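PDB 6USS: sulfatase from Bacteroides fragilis CAG:558, which probably hydrolyses aryl sulfate esters as a calcium-dependent member of the sulfatase family. Local coordinates for residues Thr91-Ile96 with Asn132-Val137; Thr107-Thr110 with Gln116-Arg119; Ile152-Gly157 with Gly182-Ile187. The protein carries 1 engineered substitution. One frame throughout, in Å; residues are numbered along the deposited sequence.

Contact 1: residues Thr91-Ile96 with Asn132-Val137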
ATOM      1  N   THR A  91     -12.493  19.396   2.708  1.00 16.59           N
ATOM      2  CA  THR A  91     -13.516  18.355   2.700  1.00 17.98           C
ATOM      3  C   THR A  91     -12.890  16.966   2.683  1.00 21.48           C
ATOM      4  O   THR A  91     -13.247  16.101   3.496  1.00 18.30           O
ATOM      5  CB  THR A  91     -14.446  18.540   1.507  1.00 17.24           C
ATOM      6  OG1 THR A  91     -15.192  19.751   1.681  1.00 17.62           O
ATOM      7  CG2 THR A  91     -15.410  17.364   1.388  1.00 12.03           C
ATOM      8  N   ARG A  92     -11.929  16.740   1.784  1.00 19.69           N
ATOM      9  CA  ARG A  92     -11.387  15.395   1.637  1.00 22.60           C
ATOM     10  C   ARG A  92     -10.578  14.982   2.864  1.00 21.80           C
ATOM     11  O   ARG A  92     -10.678  13.832   3.315  1.00 15.10           O
ATOM     12  CB  ARG A  92     -10.572  15.304   0.343  1.00 19.94           C
ATOM     13  CG  ARG A  92     -11.462  15.087  -0.904  1.00 16.88           C
ATOM     14  CD  ARG A  92     -10.878  15.666  -2.184  1.00 16.09           C
ATOM     15  NE  ARG A  92     -11.909  15.960  -3.176  1.00 21.00           N
ATOM     16  CZ  ARG A  92     -12.485  15.053  -3.962  1.00 22.22           C
ATOM     17  NH1 ARG A  92     -12.126  13.774  -3.872  1.00 20.98           N
ATOM     18  NH2 ARG A  92     -13.418  15.425  -4.843  1.00 19.01           N
ATOM     19  N   CYS A  93      -9.800  15.914   3.442  1.00 20.75           N
ATOM     20  CA  CYS A  93      -9.040  15.616   4.656  1.00 14.60           C
ATOM     21  C   CYS A  93      -9.951  15.363   5.861  1.00 20.40           C
ATOM     22  O   CYS A  93      -9.632  14.532   6.718  1.00 16.34           O
ATOM     23  CB  CYS A  93      -8.079  16.760   4.952  1.00 14.13           C
ATOM     24  SG  CYS A  93      -6.732  16.871   3.783  1.00 17.28           S
ATOM     25  N   SER A  94     -11.083  16.061   5.940  1.00 16.31           N
ATOM     26  CA  SER A  94     -12.047  15.776   6.990  1.00 16.49           C
ATOM     27  C   SER A  94     -12.641  14.380   6.837  1.00 21.66           C
ATOM     28  O   SER A  94     -12.849  13.675   7.834  1.00 17.72           O
ATOM     29  CB  SER A  94     -13.146  16.838   6.984  1.00 18.64           C
ATOM     30  OG  SER A  94     -12.646  18.089   7.458  1.00 16.88           O
ATOM     31  N   LEU A  95     -12.940  13.975   5.595  1.00 17.39           N
ATOM     32  CA  LEU A  95     -13.455  12.638   5.334  1.00 12.71           C
ATOM     33  C   LEU A  95     -12.484  11.573   5.816  1.00 22.11           C
ATOM     34  O   LEU A  95     -12.864  10.634   6.530  1.00 17.89           O
ATOM     35  CB  LEU A  95     -13.704  12.458   3.838  1.00 16.85           C
ATOM     36  CG  LEU A  95     -13.806  10.993   3.398  1.00 14.07           C
ATOM     37  CD1 LEU A  95     -15.156  10.409   3.773  1.00 10.54           C
ATOM     38  CD2 LEU A  95     -13.542  10.859   1.915  1.00 12.29           C
ATOM     39  N   ILE A  96     -11.212  11.717   5.432  1.00 19.08           N
ATOM     40  CA  ILE A  96     -10.205  10.696   5.689  1.00 19.83           C
ATOM     41  C   ILE A  96      -9.722  10.699   7.144  1.00 24.33           C
ATOM     42  O   ILE A  96      -9.200   9.678   7.620  1.00 20.82           O
ATOM     43  CB  ILE A  96      -9.055  10.894   4.681  1.00 16.35           C
ATOM     44  CG1 ILE A  96      -8.455   9.541   4.288  1.00 18.69           C
ATOM     45  CG2 ILE A  96      -8.000  11.835   5.232  1.00 14.73           C
ATOM     46  CD1 ILE A  96      -9.385   8.673   3.450  1.00 10.38           C
ATOM     47  N   ASN A 132       0.597  21.266   3.592  1.00 21.52           N
ATOM     48  CA  ASN A 132       1.075  19.961   3.168  1.00 18.85           C
ATOM     49  C   ASN A 132       0.057  18.855   3.370  1.00 25.26           C
ATOM     50  O   ASN A 132       0.319  17.719   2.945  1.00 22.67           O
ATOM     51  CB  ASN A 132       2.366  19.597   3.904  1.00 22.31           C
ATOM     52  CG  ASN A 132       3.591  20.280   3.315  1.00 21.14           C
ATOM     53  OD1 ASN A 132       3.535  20.900   2.240  1.00 17.76           O
ATOM     54  ND2 ASN A 132       4.707  20.186   4.032  1.00 24.66           N
ATOM     55  N   GLY A 133      -1.085  19.142   4.010  1.00 17.71           N
ATOM     56  CA  GLY A 133      -2.188  18.194   3.998  1.00 15.14           C
ATOM     57  C   GLY A 133      -2.241  17.302   5.217  1.00 21.08           C
ATOM     58  O   GLY A 133      -1.974  17.751   6.334  1.00 26.72           O
ATOM     59  N   VAL A 134      -2.582  16.034   5.037  1.00 17.99           N
ATOM     60  CA  VAL A 134      -2.599  15.103   6.155  1.00 19.77           C
ATOM     61  C   VAL A 134      -1.696  13.921   5.823  1.00 22.13           C
ATOM     62  O   VAL A 134      -1.413  13.628   4.659  1.00 22.71           O
ATOM     63  CB  VAL A 134      -4.023  14.619   6.484  1.00 20.08           C
ATOM     64  CG1 VAL A 134      -4.956  15.818   6.684  1.00 12.54           C
ATOM     65  CG2 VAL A 134      -4.531  13.670   5.381  1.00 16.14           C
ATOM     66  N   CYS A 135      -1.249  13.237   6.870  1.00 19.06           N
ATOM     67  CA  CYS A 135      -0.530  11.979   6.746  1.00 14.48           C
ATOM     68  C   CYS A 135      -0.720  11.221   8.055  1.00 20.52           C
ATOM     69  O   CYS A 135      -1.340  11.722   9.003  1.00 16.16           O
ATOM     70  CB  CYS A 135       0.943  12.222   6.419  1.00 18.40           C
ATOM     71  SG  CYS A 135       1.820  13.143   7.721  1.00 24.97           S
ATOM     72  N   GLN A 136      -0.171  10.004   8.117  1.00 19.91           N
ATOM     73  CA  GLN A 136      -0.320   9.171   9.302  1.00 18.25           C
ATOM     74  C   GLN A 136       0.943   9.107  10.137  1.00 18.15           C
ATOM     75  O   GLN A 136       0.972   8.373  11.126  1.00 22.11           O
ATOM     76  CB  GLN A 136      -0.746   7.749   8.923  1.00 19.97           C
ATOM     77  CG  GLN A 136      -2.071   7.630   8.217  1.00 17.96           C
ATOM     78  CD  GLN A 136      -2.561   6.182   8.168  1.00 24.63           C
ATOM     79  OE1 GLN A 136      -3.263   5.720   9.083  1.00 20.50           O
ATOM     80  NE2 GLN A 136      -2.180   5.453   7.107  1.00 19.90           N
ATOM     81  N   VAL A 137       1.981   9.856   9.773  1.00 27.77           N
ATOM     82  CA  VAL A 137       3.247   9.845  10.505  1.00 24.56           C
ATOM     83  C   VAL A 137       3.452  11.200  11.166  1.00 22.30           C
ATOM     84  O   VAL A 137       2.829  12.190  10.754  1.00 23.93           O
ATOM     85  CB  VAL A 137       4.413   9.491   9.577  1.00 21.07           C
ATOM     86  CG1 VAL A 137       4.316   8.043   9.193  1.00 22.90           C
ATOM     87  CG2 VAL A 137       4.368  10.362   8.345  1.00 19.30           C
TER

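Contact 2: residues Thr107-Thr110 with Gln116-Arg119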
ATOM      1  N   THR A 107      -7.168  24.015   5.187  1.00 18.66           N
ATOM      2  CA  THR A 107      -8.386  24.799   4.984  1.00 17.70           C
ATOM      3  C   THR A 107      -8.483  25.422   3.603  1.00 19.70           C
ATOM      4  O   THR A 107      -9.534  25.981   3.270  1.00 20.38           O
ATOM      5  CB  THR A 107      -8.511  25.913   6.049  1.00 18.62           C
ATOM      6  OG1 THR A 107      -7.243  26.543   6.260  1.00 18.89           O
ATOM      7  CG2 THR A 107      -9.020  25.353   7.383  1.00 16.86           C
ATOM      8  N   ASN A 108      -7.431  25.351   2.799  1.00 17.55           N
ATOM      9  CA  ASN A 108      -7.506  25.717   1.394  1.00 17.85           C
ATOM     10  C   ASN A 108      -6.859  24.597   0.588  1.00 21.35           C
ATOM     11  O   ASN A 108      -6.341  23.630   1.155  1.00 22.38           O
ATOM     12  CB  ASN A 108      -6.841  27.072   1.157  1.00 19.65           C
ATOM     13  CG  ASN A 108      -7.273  27.708  -0.125  1.00 20.53           C
ATOM     14  OD1 ASN A 108      -7.962  27.088  -0.941  1.00 21.43           O
ATOM     15  ND2 ASN A 108      -6.848  28.953  -0.334  1.00 22.10           N
ATOM     16  N   TRP A 109      -6.870  24.707  -0.740  1.00 19.63           N
ATOM     17  CA  TRP A 109      -6.450  23.563  -1.546  1.00 26.09           C
ATOM     18  C   TRP A 109      -4.923  23.410  -1.597  1.00 22.24           C
ATOM     19  O   TRP A 109      -4.176  24.387  -1.655  1.00 18.53           O
ATOM     20  CB  TRP A 109      -7.040  23.644  -2.959  1.00 27.67           C
ATOM     21  CG  TRP A 109      -6.502  24.724  -3.837  1.00 24.46           C
ATOM     22  CD1 TRP A 109      -6.992  25.992  -3.969  1.00 22.80           C
ATOM     23  CD2 TRP A 109      -5.387  24.622  -4.737  1.00 23.31           C
ATOM     24  NE1 TRP A 109      -6.243  26.695  -4.892  1.00 25.91           N
ATOM     25  CE2 TRP A 109      -5.250  25.876  -5.376  1.00 26.93           C
ATOM     26  CE3 TRP A 109      -4.495  23.593  -5.066  1.00 22.40           C
ATOM     27  CZ2 TRP A 109      -4.246  26.132  -6.319  1.00 25.00           C
ATOM     28  CZ3 TRP A 109      -3.508  23.844  -6.009  1.00 24.73           C
ATOM     29  CH2 TRP A 109      -3.390  25.107  -6.621  1.00 27.99           C
ATOM     30  N   THR A 110      -4.464  22.164  -1.569  1.00 24.23           N
ATOM     31  CA  THR A 110      -3.044  21.855  -1.472  1.00 22.06           C
ATOM     32  C   THR A 110      -2.507  21.270  -2.773  1.00 21.26           C
ATOM     33  O   THR A 110      -3.236  20.614  -3.528  1.00 17.13           O
ATOM     34  CB  THR A 110      -2.773  20.861  -0.341  1.00 17.14           C
ATOM     35  OG1 THR A 110      -3.291  19.580  -0.706  1.00 17.77           O
ATOM     36  CG2 THR A 110      -3.437  21.312   0.934  1.00 16.77           C
ATOM     37  N   GLN A 116       1.931  28.083   0.275  1.00 23.27           N
ATOM     38  CA  GLN A 116       0.523  28.456   0.273  1.00 20.20           C
ATOM     39  C   GLN A 116       0.053  28.740  -1.151  1.00 17.56           C
ATOM     40  O   GLN A 116       0.662  29.546  -1.857  1.00 19.95           O
ATOM     41  CB  GLN A 116       0.314  29.689   1.158  1.00 16.13           C
ATOM     42  CG  GLN A 116       0.662  29.462   2.624  1.00 12.58           C
ATOM     43  CD  GLN A 116       0.640  30.731   3.463  1.00 16.66           C
ATOM     44  OE1 GLN A 116       0.667  31.845   2.935  1.00 25.36           O
ATOM     45  NE2 GLN A 116       0.577  30.569   4.783  1.00 16.73           N
ATOM     46  N   THR A 117      -1.034  28.080  -1.575  1.00 19.83           N
ATOM     47  CA  THR A 117      -1.689  28.405  -2.845  1.00 19.55           C
ATOM     48  C   THR A 117      -2.580  29.653  -2.766  1.00 20.42           C
ATOM     49  O   THR A 117      -3.051  30.132  -3.809  1.00 16.02           O
ATOM     50  CB  THR A 117      -2.548  27.235  -3.316  1.00 19.81           C
ATOM     51  OG1 THR A 117      -3.580  27.018  -2.351  1.00 19.51           O
ATOM     52  CG2 THR A 117      -1.717  25.964  -3.475  1.00 20.93           C
ATOM     53  N   ASP A 118      -2.821  30.172  -1.561  1.00 16.43           N
ATOM     54  CA  ASP A 118      -3.669  31.340  -1.359  1.00 18.97           C
ATOM     55  C   ASP A 118      -3.296  32.503  -2.274  1.00 21.97           C
ATOM     56  O   ASP A 118      -2.116  32.805  -2.477  1.00 17.49           O
ATOM     57  CB  ASP A 118      -3.568  31.788   0.098  1.00 14.55           C
ATOM     58  CG  ASP A 118      -3.921  30.678   1.066  1.00 20.29           C
ATOM     59  OD1 ASP A 118      -3.012  29.923   1.493  1.00 21.85           O
ATOM     60  OD2 ASP A 118      -5.117  30.545   1.392  1.00 19.62           O
ATOM     61  N   ARG A 119      -4.322  33.164  -2.811  1.00 22.52           N
ATOM     62  CA  ARG A 119      -4.124  34.406  -3.548  1.00 19.89           C
ATOM     63  C   ARG A 119      -3.516  35.471  -2.630  1.00 20.63           C
ATOM     64  O   ARG A 119      -3.845  35.525  -1.438  1.00 20.70           O
ATOM     65  CB  ARG A 119      -5.456  34.891  -4.120  1.00 15.58           C
ATOM     66  CG  ARG A 119      -5.384  36.227  -4.819  1.00 19.01           C
ATOM     67  CD  ARG A 119      -6.568  36.448  -5.758  1.00 20.70           C
ATOM     68  NE  ARG A 119      -7.861  36.076  -5.180  1.00 22.66           N
ATOM     69  CZ  ARG A 119      -8.881  36.916  -4.989  1.00 27.07           C
ATOM     70  NH1 ARG A 119      -8.758  38.204  -5.310  1.00 18.57           N
ATOM     71  NH2 ARG A 119     -10.029  36.469  -4.464  1.00 19.99           N
TER

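Contact 3: residues Ile152-Gly157 with Gly182-Ile187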
ATOM      1  N   ILE A 152      -7.949   1.945   9.167  1.00 16.60           N
ATOM      2  CA  ILE A 152      -8.754   1.236  10.157  1.00 19.65           C
ATOM      3  C   ILE A 152      -9.584   0.147   9.490  1.00 21.20           C
ATOM      4  O   ILE A 152      -9.709  -0.970  10.016  1.00 17.21           O
ATOM      5  CB  ILE A 152      -9.634   2.228  10.936  1.00 16.51           C
ATOM      6  CG1 ILE A 152      -8.772   3.258  11.665  1.00 15.90           C
ATOM      7  CG2 ILE A 152     -10.463   1.497  11.949  1.00 19.98           C
ATOM      8  CD1 ILE A 152      -9.610   4.288  12.376  1.00 17.66           C
ATOM      9  N   LEU A 153     -10.163   0.458   8.324  1.00 19.58           N
ATOM     10  CA  LEU A 153     -10.828  -0.565   7.526  1.00 20.88           C
ATOM     11  C   LEU A 153      -9.850  -1.673   7.142  1.00 19.54           C
ATOM     12  O   LEU A 153     -10.142  -2.860   7.326  1.00 20.41           O
ATOM     13  CB  LEU A 153     -11.460   0.067   6.279  1.00 17.55           C
ATOM     14  CG  LEU A 153     -12.643   1.008   6.520  1.00 14.01           C
ATOM     15  CD1 LEU A 153     -13.077   1.706   5.241  1.00 18.11           C
ATOM     16  CD2 LEU A 153     -13.796   0.241   7.109  1.00 17.39           C
ATOM     17  N   LYS A 154      -8.676  -1.298   6.616  1.00 21.42           N
ATOM     18  CA  LYS A 154      -7.667  -2.284   6.228  1.00 22.41           C
ATOM     19  C   LYS A 154      -7.282  -3.168   7.411  1.00 23.05           C
ATOM     20  O   LYS A 154      -7.326  -4.402   7.320  1.00 21.38           O
ATOM     21  CB  LYS A 154      -6.440  -1.567   5.651  1.00 22.91           C
ATOM     22  CG  LYS A 154      -5.316  -2.459   5.087  1.00 19.89           C
ATOM     23  CD  LYS A 154      -3.976  -1.672   5.012  1.00 19.56           C
ATOM     24  CE  LYS A 154      -2.769  -2.527   5.483  1.00 32.60           C
ATOM     25  NZ  LYS A 154      -2.694  -3.931   4.837  1.00 28.35           N
ATOM     26  N   ASP A 155      -6.956  -2.550   8.550  1.00 22.24           N
ATOM     27  CA  ASP A 155      -6.519  -3.304   9.718  1.00 19.10           C
ATOM     28  C   ASP A 155      -7.628  -4.160  10.316  1.00 21.21           C
ATOM     29  O   ASP A 155      -7.337  -5.075  11.095  1.00 21.23           O
ATOM     30  CB  ASP A 155      -5.965  -2.352  10.780  1.00 20.34           C
ATOM     31  CG  ASP A 155      -4.716  -1.574  10.303  1.00 27.63           C
ATOM     32  OD1 ASP A 155      -3.958  -2.044   9.408  1.00 27.07           O
ATOM     33  OD2 ASP A 155      -4.495  -0.468  10.843  1.00 30.22           O
ATOM     34  N   ASN A 156      -8.886  -3.905   9.965  1.00 23.55           N
ATOM     35  CA  ASN A 156      -9.997  -4.725  10.430  1.00 19.87           C
ATOM     36  C   ASN A 156     -10.475  -5.730   9.388  1.00 21.46           C
ATOM     37  O   ASN A 156     -11.547  -6.318   9.561  1.00 20.59           O
ATOM     38  CB  ASN A 156     -11.165  -3.845  10.867  1.00 21.69           C
ATOM     39  CG  ASN A 156     -11.003  -3.331  12.275  1.00 22.37           C
ATOM     40  OD1 ASN A 156     -11.497  -3.934  13.231  1.00 20.13           O
ATOM     41  ND2 ASN A 156     -10.315  -2.202  12.417  1.00 18.40           N
ATOM     42  N   GLY A 157      -9.717  -5.933   8.305  1.00 24.89           N
ATOM     43  CA  GLY A 157      -9.993  -7.005   7.366  1.00 23.28           C
ATOM     44  C   GLY A 157     -10.544  -6.592   6.020  1.00 16.93           C
ATOM     45  O   GLY A 157     -10.781  -7.467   5.184  1.00 19.17           O
ATOM     46  N   GLY A 182      -3.458   4.008   3.671  1.00 18.18           N
ATOM     47  CA  GLY A 182      -4.154   2.785   4.011  1.00 20.26           C
ATOM     48  C   GLY A 182      -4.903   2.089   2.889  1.00 17.18           C
ATOM     49  O   GLY A 182      -5.630   1.139   3.167  1.00 19.06           O
ATOM     50  N   PHE A 183      -4.747   2.518   1.638  1.00 20.19           N
ATOM     51  CA  PHE A 183      -5.335   1.814   0.503  1.00 20.07           C
ATOM     52  C   PHE A 183      -4.365   0.753  -0.028  1.00 20.42           C
ATOM     53  O   PHE A 183      -3.178   1.030  -0.255  1.00 20.55           O
ATOM     54  CB  PHE A 183      -5.714   2.803  -0.608  1.00 19.13           C
ATOM     55  CG  PHE A 183      -6.899   3.679  -0.271  1.00 16.92           C
ATOM     56  CD1 PHE A 183      -8.204   3.235  -0.502  1.00 17.26           C
ATOM     57  CD2 PHE A 183      -6.708   4.950   0.274  1.00 14.90           C
ATOM     58  CE1 PHE A 183      -9.312   4.043  -0.198  1.00 17.16           C
ATOM     59  CE2 PHE A 183      -7.801   5.774   0.589  1.00 15.60           C
ATOM     60  CZ  PHE A 183      -9.111   5.316   0.356  1.00 15.12           C
ATOM     61  N   GLU A 184      -4.866  -0.471  -0.208  1.00 19.15           N
ATOM     62  CA  GLU A 184      -4.029  -1.531  -0.753  1.00 16.61           C
ATOM     63  C   GLU A 184      -3.889  -1.442  -2.264  1.00 15.44           C
ATOM     64  O   GLU A 184      -2.903  -1.954  -2.813  1.00 13.25           O
ATOM     65  CB  GLU A 184      -4.597  -2.886  -0.355  1.00 19.67           C
ATOM     66  CG  GLU A 184      -4.629  -3.115   1.151  1.00 17.56           C
ATOM     67  CD  GLU A 184      -5.325  -4.412   1.510  1.00 19.45           C
ATOM     68  OE1 GLU A 184      -6.391  -4.697   0.920  1.00 26.53           O
ATOM     69  OE2 GLU A 184      -4.801  -5.154   2.369  1.00 19.05           O
ATOM     70  N   VAL A 185      -4.842  -0.781  -2.931  1.00 16.33           N
ATOM     71  CA  VAL A 185      -4.885  -0.624  -4.381  1.00 17.07           C
ATOM     72  C   VAL A 185      -5.076   0.856  -4.703  1.00 15.95           C
ATOM     73  O   VAL A 185      -5.970   1.507  -4.144  1.00 14.72           O
ATOM     74  CB  VAL A 185      -6.016  -1.467  -5.010  1.00 15.38           C
ATOM     75  CG1 VAL A 185      -6.163  -1.155  -6.504  1.00 12.28           C
ATOM     76  CG2 VAL A 185      -5.770  -2.961  -4.772  1.00 12.81           C
ATOM     77  N   ASN A 186      -4.242   1.386  -5.605  1.00 15.11           N
ATOM     78  CA  ASN A 186      -4.303   2.789  -6.021  1.00 20.49           C
ATOM     79  C   ASN A 186      -4.445   2.868  -7.535  1.00 21.37           C
ATOM     80  O   ASN A 186      -3.571   2.388  -8.265  1.00 20.01           O
ATOM     81  CB  ASN A 186      -3.056   3.569  -5.573  1.00 19.86           C
ATOM     82  CG  ASN A 186      -3.054   5.017  -6.077  1.00 19.43           C
ATOM     83  OD1 ASN A 186      -4.084   5.532  -6.516  1.00 13.90           O
ATOM     84  ND2 ASN A 186      -1.901   5.681  -5.995  1.00 17.52           N
ATOM     85  N   ILE A 187      -5.524   3.492  -8.002  1.00 15.10           N
ATOM     86  CA  ILE A 187      -5.692   3.845  -9.406  1.00 14.12           C
ATOM     87  C   ILE A 187      -5.724   5.370  -9.494  1.00 18.88           C
ATOM     88  O   ILE A 187      -6.674   6.013  -9.012  1.00 17.18           O
ATOM     89  CB  ILE A 187      -6.963   3.236 -10.015  1.00 20.04           C
ATOM     90  CG1 ILE A 187      -6.909   1.702  -9.982  1.00 17.31           C
ATOM     91  CG2 ILE A 187      -7.172   3.744 -11.436  1.00 14.92           C
ATOM     92  CD1 ILE A 187      -8.301   1.039 -10.105  1.00 12.86           C
TER

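Contact 1: residues Thr91-Ile96 with Asn132-Val137
Buried Val134 reaches from strand 133-135 to Cys93 and Ile96, equally buried and one turn apart on helix 88-97, and its two methyls share the work. Its CB points at the helix and splits the side chain into two prongs. CG1, anti to the carbonyl carbon (chi1 -53°), heads for Cys93: it lies 3.7 Å from Cys93 CB and 3.6 Å from Cys93 SG, so it runs alongside the CB-SG bond. CG2 takes the other neighbour, meeting Ile96 CG2 methyl to methyl at 3.9 Å. Cys93 and Ile96 both direct CB toward the strand, and the Cys93 thiol is turned beside its own backbone N. This is the helix of the sulfatase fold that opens with the engineered Cys88, a calcium ligand here, at the position predicted to be oxidised to 3-oxoalanine in the natural enzyme. Arg92 leaves the same helix in another direction and bonds the calcium ligands Asp322 and Asp42. The strand itself is held on by a parallel pairing with 143-145.

Contact 2: residues Thr107-Thr110 with Gln116-Arg119
Thr117 stands over one face of the Trp109 indole and at the same time bonds that residue's backbone. The two segments belong to the irregular loop of the sulfatase domain between helix 101-104 and strand 124-125, which folds back so that its early and late parts meet without forming a hairpin of strands. The tight part is the threonine on the ring. Thr117 CG2 makes a CH-pi contact with the six-membered ring, 3.6 Å from the centroid and 10° off its normal. Thr117 CB comes within 3.6 Å of Trp109 CZ2, and the hydroxyl lies above the same face, nearer the rim. A chi1 of 63°, which sets OG1 between the threonine's own N and carbonyl carbon, lets the Thr117 hydroxyl donate from OG1 to Trp109 O at 2.8 Å, in the carbonyl plane.

The second grip is polar. Asn108 ND2 gives a hydrogen to Asp118 OD2 at 2.9 Å, nearly straight at 168°, from within the amide plane but well above the carboxylate plane. Asp118 OD2 also accepts from Asn429 ND2 and His430 N, while OD1 takes Trp129 NE1; four donors round one carboxylate would favour its charged form. The contact is only partly buried: Asn108 is its buried member, and on the solvent side exposed Gln116 directs its CB away from 107-110. The Asn108 amide is held at its other end as well, since OD1 accepts from Trp109 N at 2.6 Å, with the donor above the carbonyl plane.

Contact 3: residues Ile152-Gly157 with Gly182-Ile187
The Glu184 carboxylate has Lys154 CG over one face, 4.1 Å from Glu184 CD. The charged end of the lysine comes round to one oxygen, Lys154 NZ lying 3.5 Å from Glu184 OE2 in a salt bridge whose hydrogen bond is weak. At the other oxygen, OE1 is bound by His159 ND1, and OE2 has a further partner in His180 ND1 of the second subunit, so the carboxylate is held by two histidines, with the lysine adding a weak bridge. Glu184 stretches out beyond CG, whereas Lys154 bends at chi3 and chi4, which brings its amine to OE2. On the way, Lys154 CD passes 3.7 Å from Gly182 O, a carbonyl that is bound by Thr160 OG1. The amine also has weak links to the second subunit, at His180 O and Glu151.

The Asn156 amide bonds back to the helix end, ND2 giving a hydrogen to Ile152 O at 2.8 Å, with Ile152 O near the plane of the Asn156 amide. The helix closes in a Schellman motif with Gly157, at positive phi, as its C-prime residue: Tyr158 N bonds Leu153 O, and Gly157 N bonds Lys154 O at 3.0 Å. Helix 149-155 thus packs by Lys154 against the turn leading into strand 185-187, which pairs in parallel with 159-164 in the large mixed sheet of the sulfatase domain. Ile152 and Leu153 lean on helix 383-390, while Phe183 lies edge-to-face with His162 and touches strand 253-258.

In the fold
Along the chain, contact 2 is nested in the loop that contact 1 closes, and contact 3 follows both. The centres of contacts 1 and 2 are about 14 Å apart, their nearest atoms about 4 Å apart without touching. Contacts 1 and 3, about 15 Å between centres, do meet, through Gln136 NE2 and Gly182 N at 3.9 Å. Contacts 2 and 3 lie about 28 Å apart by centres. The calcium ion, bound by Asp42, Asp43, engineered Cys88, Asp322 and Asn323, is about 8 Å from the Trp109 side chain and about 12 Å from that of Cys93. Contact 2 thus lies nearer the metal than contact 1, whereas contact 3 sits away from it, beside the second subunit.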